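Local coordinates for exopolygalacturonase (Yersinia enterocolitica, PDB 2UVE), which probably hydrolyses alpha-1,4-linked polygalacturonate, the backbone of pectin, from the chain ends, as a family 28 glycoside hydrolase, at residues 296-301 and 321-326; 397-402 and 431-436; 437-442 and 464-469; 516-521 and 550-555. All coordinates share one frame; numbering follows the deposited sequence.

Contact 1 (296-301 and 321-326); sequences SKNSKV and DLKNAY
The phenol ring of Y326, one turn into helix 322-328, lies flat beneath the K297-N298 peptide, so that this backbone link covers most of one ring face, with N298 CB at the base of the ring. N298 N stands over the centre of the ring, and K297 C sits nearer the rim, 3.6 Å from Y326 CZ. N298 CB presses on Y326 CG at 3.4 Å, while at the far end of the ring Y326 OH passes K297 CA at 3.5 Å on its way to N378, with which it hydrogen-bonds. With CG anti to the backbone N (chi1 -165°), Y326 swings off the helix and reaches under the loop. V301 meets the same ring obliquely, its CB 3.9 Å from Y326 CE1, the two side chains running antiparallel past one another. One helical turn earlier L322 rises beside N298: its CD1 and CD2 both lie 3.5 Å from N298 O, and CD2 is 3.7 Å from N298 OD1. The helix carrying L322 and Y326 is N-capped by D321, whose OD1 accepts the N-H of N324 at 3.0 Å in a fairly straight bond (166°). Outside the pair of segments, W274 touches both V301 and Y326, R330 forms a cation-pi contact with the tyrosine ring, and V312 of helix 307-317 packs on V301 and L322. No hydrogen bond links 296-301 to 321-326; the loop is held on the helix by van der Waals contact, while the hydroxyls of Y326 and of S296, the latter bonded to D304, spend their polarity on neighbours.

Contact 2 (397-402 and 431-436); sequences FFDTGD and FRMGHG. With NI (nickel (II) ion), chain C.
Two signature motifs of glycoside hydrolase family 28 meet here, the G-D-D sequence that includes G401 and D402 and the G-H-G of G434, H435 and G436, on successive turns of the parallel beta-helix. F398 and F431 form a parallel bridge, with R432 N donating to F398 O at 2.7 Å. Their rings point the same way with planes 11° apart, but are slid so far that they barely overlap, F398 CD2 lying 3.5 Å from F431 CE1. Beyond the strands the pairing persists through T400 N to M433 O (2.9 Å) and H435 N to D402 O (2.8 Å); T400 OG1 reaches D402 O from the opposite face of that carbonyl. D399 OD1 is likewise gripped twice: R432 NH1 makes a salt bridge at 2.8 Å, in its own guanidinium plane but 37° out of the carboxylate plane, and M433 N comes from the other face. The arginine extends to do so, and its NE turns to E285. Water 1 joins D399 OD2 to R432 NH1. The imidazole of H435 lies with one face over D402 CA, 3.7 Å from the ring centroid, and its NE2 binds a nickel ion at 2.3 Å together with G401 O, D376 and three waters. The nickel and its waters are consistent with these groups being reachable from solvent. Such juxtaposition of G-D-D and G-H-G is typical of the substrate cleft in family 28 polygalacturonases.

Contact 3 (437-442 and 464-469); sequences AIVTGS and GLRAKS. With SO4 (sulfate ion), chain Q.
K468 reaches across to V439 and G441: its CE lies 3.7 Å from V439 CG1 and 3.5 Å from G441 O, and its NZ bonds to sulfate O1 at 3.3 Å and weakly to O2. The chain runs extended beyond CG, which carries NZ out to the anion. S442 OG is modelled only 1.9 Å from sulfate O4, a doubtful link to what is probably a crystallisation ion. On another face T440 OG1 is buried against A467 CB at 3.5 Å with no polar partner in the model, and I438 CG2 meets L465 CD1 at 3.8 Å. Beneath these side chains, strands 438-441 and 465-469 are in-register neighbours on successive coils of the parallel beta-helix, their axes 11° apart. R466 N to I438 O and T440 N to R466 O (2.7 Å) are nearly linear bonds, followed by K468 N to T440 O; a cis peptide precedes G441, and S442 N bonds K468 O. R466 and K468 form the R-x-K element expected of family 28. Farther out, T498 takes R466 NH1, T444 bonds S469 OG, and F407 packs on I438 and T440, with F519 behind A467 and S469.

Contact 4 (516-521 and 550-555); sequences PAQFYD and WHRLVH
The guanidinium of R552 lies flat on one face of the Y520 ring, with NH2 over the ring centre and the planes 28° apart. R552 CZ is 4.2 Å from the ring centroid, a cation-pi stack, while Q518 CG borders the ring at its edge and Q518 OE1 stands in line with the guanidinium edge. Both side chains leave their strands with CG between the backbone N and the carbonyl carbon, and point the same way, so Y520 CB also rests on R552 CG at 3.6 Å. The F519 and H551 rings meet rim to rim instead: F519 CD2 lies 3.5 Å from H551 ND1, in an edge approach with neither ring over the other. These pairs sit on adjacent coils of the parallel beta-helix, where R552 N to F519 O is a weak bond of 3.3 Å and water 5 bridges F519 O to W550 O. D521 and L553, matched across the coils, both adopt left-handed helical backbone angles, so the two chains turn together. R478 holds the hydroxyl of Y520, and K542 O takes H551 NE2. Beside the weak backbone bond, the stack of R552 on Y520 probably adds to the cohesion of the two coils and stabilises the guanidinium charge against the electron-rich ring face.

Contacts 2, 3 and 4 join successive coils of the parallel beta-helix, whereas contact 1 ties a loop to a short helix outside the coils. Contacts 2 and 3 are buried near the middle of the chain; contacts 1 and 4 are only partly buried, their centres about 25 and 23 Å from the centre of the chain. The chemistry follows this: contact 2 combines strand-edge bonds with a salt bridge and a metal, contact 3 relies on regular strand bonding, contact 4 on a cation-pi stack and a rim-to-rim ring pair, and contact 1 on packing without any hydrogen bond between its segments. Contact 2 touches contact 3 through F431, and contact 3 touches contact 4 through F519; contact 1 touches none.

Contact 1 (296-301 and 321-326)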
loop_
_atom_site.group_PDB
_atom_site.type_symbol
_atom_site.label_atom_id
_atom_site.label_comp_id
_atom_site.label_asym_id
_atom_site.label_seq_id
_atom_site.Cartn_x
_atom_site.Cartn_y
_atom_site.Cartn_z
ATOM N N SER A 296 -17.923 3.649 10.500
ATOM C CA SER A 296 -18.817 4.772 10.790
ATOM C C SER A 296 -19.115 5.661 9.568
ATOM O O SER A 296 -18.730 5.361 8.409
ATOM C CB SER A 296 -18.252 5.550 11.979
ATOM O OG SER A 296 -19.157 6.561 12.427
ATOM N N LYS A 297 -19.840 6.744 9.817
ATOM C CA LYS A 297 -20.082 7.793 8.802
ATOM C C LYS A 297 -20.173 9.135 9.517
ATOM O O LYS A 297 -20.145 9.170 10.748
ATOM C CB LYS A 297 -21.303 7.514 7.915
ATOM C CG LYS A 297 -22.551 7.145 8.667
ATOM C CD LYS A 297 -23.701 7.054 7.687
ATOM C CE LYS A 297 -24.909 6.437 8.342
ATOM N NZ LYS A 297 -26.009 6.232 7.360
ATOM N N ASN A 298 -20.233 10.228 8.766
ATOM C CA ASN A 298 -20.196 11.547 9.406
ATOM C C ASN A 298 -21.293 11.772 10.438
ATOM O O ASN A 298 -21.053 12.389 11.442
ATOM C CB ASN A 298 -20.059 12.699 8.372
ATOM C CG ASN A 298 -21.338 12.985 7.596
ATOM O OD1 ASN A 298 -22.385 13.220 8.174
ATOM N ND2 ASN A 298 -21.232 13.036 6.298
ATOM N N SER A 299 -22.480 11.212 10.227
ATOM C CA SER A 299 -23.590 11.411 11.171
ATOM C C SER A 299 -23.571 10.447 12.346
ATOM O O SER A 299 -24.371 10.571 13.281
ATOM C CB SER A 299 -24.920 11.311 10.428
ATOM O OG SER A 299 -25.010 10.060 9.759
ATOM N N LYS A 300 -22.636 9.493 12.319
ATOM C CA LYS A 300 -22.573 8.490 13.362
ATOM C C LYS A 300 -21.329 8.617 14.208
ATOM O O LYS A 300 -21.209 7.922 15.173
ATOM C CB LYS A 300 -22.631 7.070 12.761
ATOM C CG LYS A 300 -23.952 6.713 12.105
ATOM C CD LYS A 300 -25.059 6.592 13.141
ATOM C CE LYS A 300 -26.423 6.693 12.470
ATOM N NZ LYS A 300 -27.515 6.994 13.452
ATOM N N VAL A 301 -20.397 9.495 13.835
ATOM C CA VAL A 301 -19.092 9.554 14.507
ATOM C C VAL A 301 -19.194 9.956 15.991
ATOM O O VAL A 301 -18.330 9.620 16.806
ATOM C CB VAL A 301 -18.079 10.429 13.713
ATOM C CG1 VAL A 301 -18.487 11.908 13.743
ATOM C CG2 VAL A 301 -16.663 10.213 14.211
ATOM N N ASP A 321 -19.043 22.738 8.680
ATOM C CA ASP A 321 -20.138 21.779 8.719
ATOM C C ASP A 321 -19.589 20.341 9.015
ATOM O O ASP A 321 -18.402 20.082 8.884
ATOM C CB ASP A 321 -21.025 21.840 7.461
ATOM C CG ASP A 321 -20.283 21.476 6.172
ATOM O OD1 ASP A 321 -19.223 20.840 6.205
ATOM O OD2 ASP A 321 -20.778 21.842 5.093
ATOM N N LEU A 322 -20.465 19.440 9.411
ATOM C CA LEU A 322 -20.119 18.060 9.722
ATOM C C LEU A 322 -19.407 17.304 8.603
ATOM O O LEU A 322 -18.478 16.564 8.868
ATOM C CB LEU A 322 -21.386 17.321 10.117
ATOM C CG LEU A 322 -21.249 15.895 10.638
ATOM C CD1 LEU A 322 -20.268 15.829 11.767
ATOM C CD2 LEU A 322 -22.622 15.470 11.096
ATOM N N LYS A 323 -19.808 17.542 7.358
ATOM C CA LYS A 323 -19.208 16.906 6.188
ATOM C C LYS A 323 -17.722 17.205 6.007
ATOM O O LYS A 323 -16.943 16.270 5.755
ATOM C CB LYS A 323 -19.977 17.279 4.950
ATOM C CG LYS A 323 -19.784 16.320 3.776
ATOM C CD LYS A 323 -20.601 16.759 2.556
ATOM C CE LYS A 323 -20.514 15.730 1.407
ATOM N NZ LYS A 323 -19.225 15.810 0.618
ATOM N N ASN A 324 -17.329 18.493 6.113
ATOM C CA ASN A 324 -15.920 18.884 5.990
ATOM C C ASN A 324 -15.111 18.550 7.239
ATOM O O ASN A 324 -13.904 18.394 7.173
ATOM C CB ASN A 324 -15.750 20.405 5.672
ATOM C CG ASN A 324 -15.952 20.741 4.196
ATOM O OD1 ASN A 324 -16.438 21.834 3.862
ATOM N ND2 ASN A 324 -15.582 19.823 3.306
ATOM N N ALA A 325 -15.773 18.558 8.392
ATOM C CA ALA A 325 -15.143 18.214 9.651
ATOM C C ALA A 325 -14.752 16.721 9.606
ATOM O O ALA A 325 -13.624 16.378 9.890
ATOM C CB ALA A 325 -16.095 18.487 10.788
ATOM N N TYR A 326 -15.689 15.872 9.202
ATOM C CA TYR A 326 -15.448 14.443 9.006
ATOM C C TYR A 326 -14.370 14.175 7.925
ATOM O O TYR A 326 -13.402 13.368 8.146
ATOM C CB TYR A 326 -16.766 13.743 8.643
ATOM C CG TYR A 326 -16.706 12.229 8.769
ATOM C CD1 TYR A 326 -16.654 11.621 10.031
ATOM C CD2 TYR A 326 -16.720 11.419 7.626
ATOM C CE1 TYR A 326 -16.610 10.223 10.155
ATOM C CE2 TYR A 326 -16.667 10.029 7.732
ATOM C CZ TYR A 326 -16.623 9.446 8.993
ATOM O OH TYR A 326 -16.573 8.100 9.092
#

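Contact 2 (397-402 and 431-436)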
loop_
_atom_site.group_PDB
_atom_site.type_symbol
_atom_site.label_atom_id
_atom_site.label_comp_id
_atom_site.label_asym_id
_atom_site.label_seq_id
_atom_site.Cartn_x
_atom_site.Cartn_y
_atom_site.Cartn_z
ATOM N N PHE A 397 1.090 -7.533 5.378
ATOM C CA PHE A 397 -0.238 -8.066 5.611
ATOM C C PHE A 397 -1.251 -6.872 5.637
ATOM O O PHE A 397 -1.101 -6.008 6.478
ATOM C CB PHE A 397 -0.273 -8.813 6.981
ATOM C CG PHE A 397 -1.680 -9.250 7.413
ATOM C CD1 PHE A 397 -2.153 -10.535 7.110
ATOM C CD2 PHE A 397 -2.517 -8.377 8.138
ATOM C CE1 PHE A 397 -3.458 -10.945 7.504
ATOM C CE2 PHE A 397 -3.796 -8.758 8.511
ATOM C CZ PHE A 397 -4.264 -10.062 8.198
ATOM N N PHE A 398 -2.272 -6.858 4.762
ATOM C CA PHE A 398 -3.308 -5.793 4.734
ATOM C C PHE A 398 -4.692 -6.294 5.201
ATOM O O PHE A 398 -5.240 -7.189 4.587
ATOM C CB PHE A 398 -3.482 -5.227 3.323
ATOM C CG PHE A 398 -2.305 -4.464 2.836
ATOM C CD1 PHE A 398 -2.226 -3.087 3.045
ATOM C CD2 PHE A 398 -1.262 -5.112 2.168
ATOM C CE1 PHE A 398 -1.105 -2.357 2.558
ATOM C CE2 PHE A 398 -0.175 -4.390 1.711
ATOM C CZ PHE A 398 -0.097 -3.005 1.919
ATOM N N ASP A 399 -5.213 -5.769 6.310
ATOM C CA ASP A 399 -6.658 -5.900 6.637
ATOM C C ASP A 399 -7.165 -4.445 6.901
ATOM O O ASP A 399 -6.989 -3.891 7.984
ATOM C CB ASP A 399 -6.858 -6.836 7.845
ATOM C CG ASP A 399 -8.282 -7.389 7.947
ATOM O OD1 ASP A 399 -8.718 -8.057 6.978
ATOM O OD2 ASP A 399 -8.967 -7.168 9.017
ATOM N N THR A 400 -7.709 -3.779 5.882
ATOM C CA THR A 400 -7.850 -2.301 5.999
ATOM C C THR A 400 -9.302 -1.821 5.981
ATOM O O THR A 400 -10.210 -2.461 5.418
ATOM C CB THR A 400 -6.957 -1.567 4.947
ATOM O OG1 THR A 400 -7.302 -2.030 3.642
ATOM C CG2 THR A 400 -5.448 -1.866 5.160
ATOM N N GLY A 401 -9.541 -0.675 6.622
ATOM C CA GLY A 401 -10.856 -0.106 6.564
ATOM C C GLY A 401 -11.198 0.510 5.215
ATOM O O GLY A 401 -12.368 0.695 4.926
ATOM N N ASP A 402 -10.199 0.828 4.402
ATOM C CA ASP A 402 -10.431 1.394 3.051
ATOM C C ASP A 402 -9.526 0.672 2.054
ATOM O O ASP A 402 -9.292 -0.548 2.182
ATOM C CB ASP A 402 -10.221 2.938 3.053
ATOM C CG ASP A 402 -11.058 3.661 1.988
ATOM O OD1 ASP A 402 -10.654 3.703 0.808
ATOM O OD2 ASP A 402 -12.151 4.171 2.323
ATOM N N PHE A 431 -3.081 -9.551 0.758
ATOM C CA PHE A 431 -4.192 -8.596 0.906
ATOM C C PHE A 431 -5.364 -9.357 1.510
ATOM O O PHE A 431 -5.792 -10.368 0.915
ATOM C CB PHE A 431 -4.550 -7.990 -0.456
ATOM C CG PHE A 431 -3.425 -7.178 -1.049
ATOM C CD1 PHE A 431 -3.271 -5.838 -0.727
ATOM C CD2 PHE A 431 -2.503 -7.767 -1.923
ATOM C CE1 PHE A 431 -2.171 -5.087 -1.252
ATOM C CE2 PHE A 431 -1.478 -7.035 -2.462
ATOM C CZ PHE A 431 -1.290 -5.690 -2.127
ATOM N N ARG A 432 -5.817 -8.983 2.704
ATOM C CA ARG A 432 -7.025 -9.581 3.223
ATOM C C ARG A 432 -8.201 -8.619 2.895
ATOM O O ARG A 432 -8.427 -8.300 1.777
ATOM C CB ARG A 432 -6.891 -9.989 4.713
ATOM C CG ARG A 432 -7.964 -10.973 5.190
ATOM C CD ARG A 432 -7.721 -11.431 6.607
ATOM N NE ARG A 432 -8.834 -12.188 7.167
ATOM C CZ ARG A 432 -9.963 -11.680 7.677
ATOM N NH1 ARG A 432 -10.177 -10.354 7.738
ATOM N NH2 ARG A 432 -10.886 -12.510 8.143
ATOM N N MET A 433 -8.918 -8.113 3.875
ATOM C CA MET A 433 -10.042 -7.238 3.585
ATOM C C MET A 433 -9.505 -5.880 3.216
ATOM O O MET A 433 -8.411 -5.505 3.654
ATOM C CB MET A 433 -11.005 -7.168 4.761
ATOM C CG MET A 433 -11.679 -8.534 5.028
ATOM S SD MET A 433 -13.100 -8.385 6.085
ATOM C CE MET A 433 -14.321 -7.648 4.974
ATOM N N GLY A 434 -10.274 -5.154 2.381
ATOM C CA GLY A 434 -9.898 -3.813 1.987
ATOM C C GLY A 434 -10.688 -3.447 0.749
ATOM O O GLY A 434 -11.275 -4.319 0.153
ATOM N N HIS A 435 -10.704 -2.180 0.347
ATOM C CA HIS A 435 -11.575 -1.774 -0.770
ATOM C C HIS A 435 -10.959 -2.067 -2.147
ATOM O O HIS A 435 -11.626 -1.982 -3.157
ATOM C CB HIS A 435 -11.945 -0.289 -0.646
ATOM C CG HIS A 435 -12.832 -0.004 0.511
ATOM N ND1 HIS A 435 -13.452 1.217 0.703
ATOM C CD2 HIS A 435 -13.239 -0.797 1.525
ATOM C CE1 HIS A 435 -14.176 1.168 1.805
ATOM N NE2 HIS A 435 -14.058 -0.037 2.326
ATOM N N GLY A 436 -9.687 -2.429 -2.174
ATOM C CA GLY A 436 -9.028 -2.723 -3.422
ATOM C C GLY A 436 -7.628 -2.924 -3.009
ATOM O O GLY A 436 -7.113 -2.186 -2.184
HETATM NI NI NI C . -14.022 -0.558 4.589
HETATM O O HOH W 1 -11.521 -8.111 9.007
HETATM O O HOH W 2 -12.531 -2.379 4.373
HETATM O O HOH W 3 -15.852 -1.738 4.233
HETATM O O HOH W 4 -15.304 1.237 4.862
#

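Contact 3 (437-442 and 464-469)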
loop_
_atom_site.group_PDB
_atom_site.type_symbol
_atom_site.label_atom_id
_atom_site.label_comp_id
_atom_site.label_asym_id
_atom_site.label_seq_id
_atom_site.Cartn_x
_atom_site.Cartn_y
_atom_site.Cartn_z
ATOM N N ALA A 437 -7.028 -3.980 -3.526
ATOM C CA ALA A 437 -5.625 -4.242 -3.285
ATOM C C ALA A 437 -4.754 -3.101 -3.881
ATOM O O ALA A 437 -3.903 -2.547 -3.189
ATOM C CB ALA A 437 -5.207 -5.679 -3.866
ATOM N N ILE A 438 -4.964 -2.780 -5.162
ATOM C CA ILE A 438 -4.160 -1.775 -5.876
ATOM C C ILE A 438 -5.162 -0.802 -6.481
ATOM O O ILE A 438 -5.937 -1.189 -7.361
ATOM C CB ILE A 438 -3.278 -2.402 -7.051
ATOM C CG1 ILE A 438 -2.456 -3.609 -6.537
ATOM C CG2 ILE A 438 -2.391 -1.274 -7.785
ATOM C CD1 ILE A 438 -1.303 -3.229 -5.651
ATOM N N VAL A 439 -5.153 0.442 -5.986
ATOM C CA VAL A 439 -6.135 1.436 -6.389
ATOM C C VAL A 439 -5.415 2.650 -7.023
ATOM O O VAL A 439 -4.592 3.264 -6.375
ATOM C CB VAL A 439 -7.067 1.879 -5.234
ATOM C CG1 VAL A 439 -8.126 2.849 -5.764
ATOM C CG2 VAL A 439 -7.751 0.678 -4.601
ATOM N N THR A 440 -5.704 2.930 -8.300
ATOM C CA THR A 440 -5.159 4.103 -9.002
ATOM C C THR A 440 -6.283 5.015 -9.554
ATOM O O THR A 440 -6.917 4.636 -10.508
ATOM C CB THR A 440 -4.295 3.685 -10.249
ATOM O OG1 THR A 440 -5.157 3.140 -11.250
ATOM C CG2 THR A 440 -3.218 2.657 -9.939
ATOM N N GLY A 441 -6.625 6.181 -9.008
ATOM C CA GLY A 441 -6.442 6.622 -7.685
ATOM C C GLY A 441 -7.810 7.170 -7.294
ATOM O O GLY A 441 -8.263 6.916 -6.201
ATOM N N SER A 442 -8.488 7.697 -8.320
ATOM C CA SER A 442 -9.410 8.900 -8.432
ATOM C C SER A 442 -8.647 10.217 -8.667
ATOM O O SER A 442 -8.899 10.903 -9.662
ATOM C CB SER A 442 -10.618 8.955 -7.491
ATOM O OG SER A 442 -10.856 10.253 -6.955
ATOM N N GLY A 464 -9.258 -6.651 -6.907
ATOM C CA GLY A 464 -7.815 -6.768 -7.128
ATOM C C GLY A 464 -7.207 -5.444 -7.633
ATOM O O GLY A 464 -6.314 -4.886 -7.032
ATOM N N LEU A 465 -7.693 -4.947 -8.759
ATOM C CA LEU A 465 -7.175 -3.756 -9.382
ATOM C C LEU A 465 -8.331 -2.781 -9.624
ATOM O O LEU A 465 -9.338 -3.118 -10.277
ATOM C CB LEU A 465 -6.449 -4.099 -10.683
ATOM C CG LEU A 465 -5.758 -2.987 -11.499
ATOM C CD1 LEU A 465 -4.774 -2.124 -10.684
ATOM C CD2 LEU A 465 -5.075 -3.586 -12.713
ATOM N N ARG A 466 -8.228 -1.600 -9.022
ATOM C CA ARG A 466 -9.226 -0.551 -9.253
ATOM C C ARG A 466 -8.584 0.719 -9.869
ATOM O O ARG A 466 -7.641 1.284 -9.306
ATOM C CB ARG A 466 -9.961 -0.227 -7.964
ATOM C CG ARG A 466 -11.035 0.911 -8.098
ATOM C CD ARG A 466 -12.207 0.406 -8.838
ATOM N NE ARG A 466 -13.364 1.292 -8.818
ATOM C CZ ARG A 466 -13.748 2.057 -9.841
ATOM N NH1 ARG A 466 -13.030 2.094 -10.965
ATOM N NH2 ARG A 466 -14.839 2.807 -9.729
ATOM N N ALA A 467 -9.083 1.127 -11.037
ATOM C CA ALA A 467 -8.656 2.352 -11.719
ATOM C C ALA A 467 -9.856 3.244 -11.931
ATOM O O ALA A 467 -10.848 2.846 -12.530
ATOM C CB ALA A 467 -7.961 2.052 -13.038
ATOM N N LYS A 468 -9.782 4.449 -11.390
ATOM C CA LYS A 468 -10.914 5.380 -11.422
ATOM C C LYS A 468 -10.447 6.813 -11.595
ATOM O O LYS A 468 -9.411 7.208 -11.047
ATOM C CB LYS A 468 -11.778 5.301 -10.138
ATOM C CG LYS A 468 -10.959 5.334 -8.812
ATOM C CD LYS A 468 -11.888 5.254 -7.624
ATOM C CE LYS A 468 -11.129 4.905 -6.365
ATOM N NZ LYS A 468 -12.047 4.986 -5.241
ATOM N N SER A 469 -11.247 7.576 -12.344
ATOM C CA SER A 469 -11.035 9.000 -12.511
ATOM C C SER A 469 -12.284 9.656 -13.108
ATOM O O SER A 469 -13.242 8.970 -13.488
ATOM C CB SER A 469 -9.812 9.268 -13.390
ATOM O OG SER A 469 -9.321 10.579 -13.196
HETATM S S SO4 Q . -12.778 8.911 -4.780
HETATM O O1 SO4 Q . -11.571 8.095 -4.338
HETATM O O2 SO4 Q . -13.774 7.947 -5.408
HETATM O O3 SO4 Q . -13.390 9.375 -3.583
HETATM O O4 SO4 Q . -12.317 9.736 -5.842
#

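Contact 4 (516-521 and 550-555)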
loop_
_atom_site.group_PDB
_atom_site.type_symbol
_atom_site.label_atom_id
_atom_site.label_comp_id
_atom_site.label_asym_id
_atom_site.label_seq_id
_atom_site.Cartn_x
_atom_site.Cartn_y
_atom_site.Cartn_z
ATOM N N PRO A 516 -8.427 16.022 -20.689
ATOM C CA PRO A 516 -9.203 15.121 -19.844
ATOM C C PRO A 516 -8.428 13.855 -19.404
ATOM O O PRO A 516 -7.478 13.419 -20.085
ATOM C CB PRO A 516 -10.390 14.722 -20.744
ATOM C CG PRO A 516 -10.404 15.726 -21.865
ATOM C CD PRO A 516 -8.988 16.108 -22.055
ATOM N N ALA A 517 -8.853 13.302 -18.263
ATOM C CA ALA A 517 -8.325 12.042 -17.697
ATOM C C ALA A 517 -8.495 10.853 -18.643
ATOM O O ALA A 517 -9.563 10.666 -19.223
ATOM C CB ALA A 517 -9.003 11.739 -16.317
ATOM N N GLN A 518 -7.430 10.071 -18.808
ATOM C CA GLN A 518 -7.474 8.801 -19.560
ATOM C C GLN A 518 -6.729 7.619 -18.889
ATOM O O GLN A 518 -5.792 7.836 -18.149
ATOM C CB GLN A 518 -6.908 9.005 -20.958
ATOM C CG GLN A 518 -5.531 9.614 -20.996
ATOM C CD GLN A 518 -5.234 10.320 -22.320
ATOM O OE1 GLN A 518 -5.498 9.780 -23.396
ATOM N NE2 GLN A 518 -4.642 11.511 -22.242
ATOM N N PHE A 519 -7.138 6.387 -19.191
ATOM C CA PHE A 519 -6.359 5.182 -18.838
ATOM C C PHE A 519 -5.918 4.421 -20.092
ATOM O O PHE A 519 -6.723 4.155 -20.990
ATOM C CB PHE A 519 -7.172 4.228 -17.949
ATOM C CG PHE A 519 -7.581 4.826 -16.660
ATOM C CD1 PHE A 519 -6.640 5.091 -15.666
ATOM C CD2 PHE A 519 -8.921 5.134 -16.420
ATOM C CE1 PHE A 519 -7.019 5.668 -14.459
ATOM C CE2 PHE A 519 -9.312 5.703 -15.195
ATOM C CZ PHE A 519 -8.351 5.974 -14.236
ATOM N N TYR A 520 -4.648 4.054 -20.138
ATOM C CA TYR A 520 -4.189 3.196 -21.195
ATOM C C TYR A 520 -2.904 2.500 -20.805
ATOM O O TYR A 520 -2.212 2.935 -19.895
ATOM C CB TYR A 520 -3.982 4.014 -22.480
ATOM C CG TYR A 520 -2.959 5.113 -22.422
ATOM C CD1 TYR A 520 -1.618 4.838 -22.678
ATOM C CD2 TYR A 520 -3.336 6.437 -22.142
ATOM C CE1 TYR A 520 -0.657 5.840 -22.644
ATOM C CE2 TYR A 520 -2.388 7.459 -22.131
ATOM C CZ TYR A 520 -1.055 7.145 -22.381
ATOM O OH TYR A 520 -0.101 8.134 -22.378
ATOM N N ASP A 521 -2.574 1.453 -21.552
ATOM C CA ASP A 521 -1.420 0.631 -21.300
ATOM C C ASP A 521 -1.538 -0.115 -19.930
ATOM O O ASP A 521 -0.677 0.019 -19.062
ATOM C CB ASP A 521 -0.143 1.477 -21.478
ATOM C CG ASP A 521 1.114 0.680 -21.371
ATOM O OD1 ASP A 521 1.086 -0.538 -21.620
ATOM O OD2 ASP A 521 2.157 1.274 -21.031
ATOM N N TRP A 550 -12.932 7.194 -23.373
ATOM C CA TRP A 550 -12.686 5.754 -23.456
ATOM C C TRP A 550 -11.320 5.322 -22.929
ATOM O O TRP A 550 -10.380 6.123 -22.867
ATOM C CB TRP A 550 -12.929 5.220 -24.883
ATOM C CG TRP A 550 -12.069 5.888 -25.934
ATOM C CD1 TRP A 550 -10.739 5.649 -26.192
ATOM C CD2 TRP A 550 -12.482 6.905 -26.858
ATOM N NE1 TRP A 550 -10.312 6.464 -27.218
ATOM C CE2 TRP A 550 -11.363 7.239 -27.644
ATOM C CE3 TRP A 550 -13.703 7.568 -27.095
ATOM C CZ2 TRP A 550 -11.419 8.205 -28.666
ATOM C CZ3 TRP A 550 -13.754 8.534 -28.126
ATOM C CH2 TRP A 550 -12.617 8.838 -28.886
ATOM N N HIS A 551 -11.219 4.035 -22.581
ATOM C CA HIS A 551 -9.948 3.393 -22.239
ATOM C C HIS A 551 -9.398 2.775 -23.496
ATOM O O HIS A 551 -10.135 2.491 -24.428
ATOM C CB HIS A 551 -10.143 2.314 -21.140
ATOM C CG HIS A 551 -11.112 2.722 -20.070
ATOM N ND1 HIS A 551 -10.719 3.411 -18.949
ATOM C CD2 HIS A 551 -12.460 2.608 -19.988
ATOM C CE1 HIS A 551 -11.773 3.668 -18.192
ATOM N NE2 HIS A 551 -12.848 3.192 -18.801
ATOM N N ARG A 552 -8.102 2.556 -23.527
ATOM C CA ARG A 552 -7.460 2.004 -24.680
ATOM C C ARG A 552 -6.203 1.243 -24.231
ATOM O O ARG A 552 -5.703 1.460 -23.145
ATOM C CB ARG A 552 -7.150 3.126 -25.706
ATOM C CG ARG A 552 -5.888 3.913 -25.479
ATOM C CD ARG A 552 -5.923 5.267 -26.254
ATOM N NE ARG A 552 -4.835 6.182 -25.847
ATOM C CZ ARG A 552 -3.566 6.077 -26.253
ATOM N NH1 ARG A 552 -3.205 5.096 -27.095
ATOM N NH2 ARG A 552 -2.653 6.944 -25.817
ATOM N N LEU A 553 -5.727 0.338 -25.058
ATOM C CA LEU A 553 -4.505 -0.428 -24.790
ATOM C C LEU A 553 -4.543 -1.256 -23.465
ATOM O O LEU A 553 -3.623 -1.209 -22.654
ATOM C CB LEU A 553 -3.259 0.461 -24.907
ATOM C CG LEU A 553 -2.907 1.027 -26.307
ATOM C CD1 LEU A 553 -1.930 2.161 -26.173
ATOM C CD2 LEU A 553 -2.363 -0.055 -27.254
ATOM N N VAL A 554 -5.632 -1.996 -23.288
ATOM C CA VAL A 554 -5.756 -2.985 -22.223
ATOM C C VAL A 554 -5.433 -4.380 -22.784
ATOM O O VAL A 554 -6.056 -4.829 -23.738
ATOM C CB VAL A 554 -7.181 -2.929 -21.559
ATOM C CG1 VAL A 554 -7.368 -4.021 -20.440
ATOM C CG2 VAL A 554 -7.450 -1.527 -21.021
ATOM N N HIS A 555 -4.440 -5.031 -22.168
ATOM C CA HIS A 555 -3.905 -6.324 -22.584
ATOM C C HIS A 555 -4.171 -7.325 -21.461
ATOM O O HIS A 555 -3.573 -7.244 -20.382
ATOM C CB HIS A 555 -2.394 -6.199 -22.853
ATOM C CG HIS A 555 -2.023 -4.952 -23.602
ATOM N ND1 HIS A 555 -2.347 -4.760 -24.932
ATOM C CD2 HIS A 555 -1.395 -3.814 -23.199
ATOM C CE1 HIS A 555 -1.935 -3.562 -25.314
ATOM N NE2 HIS A 555 -1.347 -2.973 -24.288
HETATM O O HOH W 5 -7.649 6.375 -22.633
#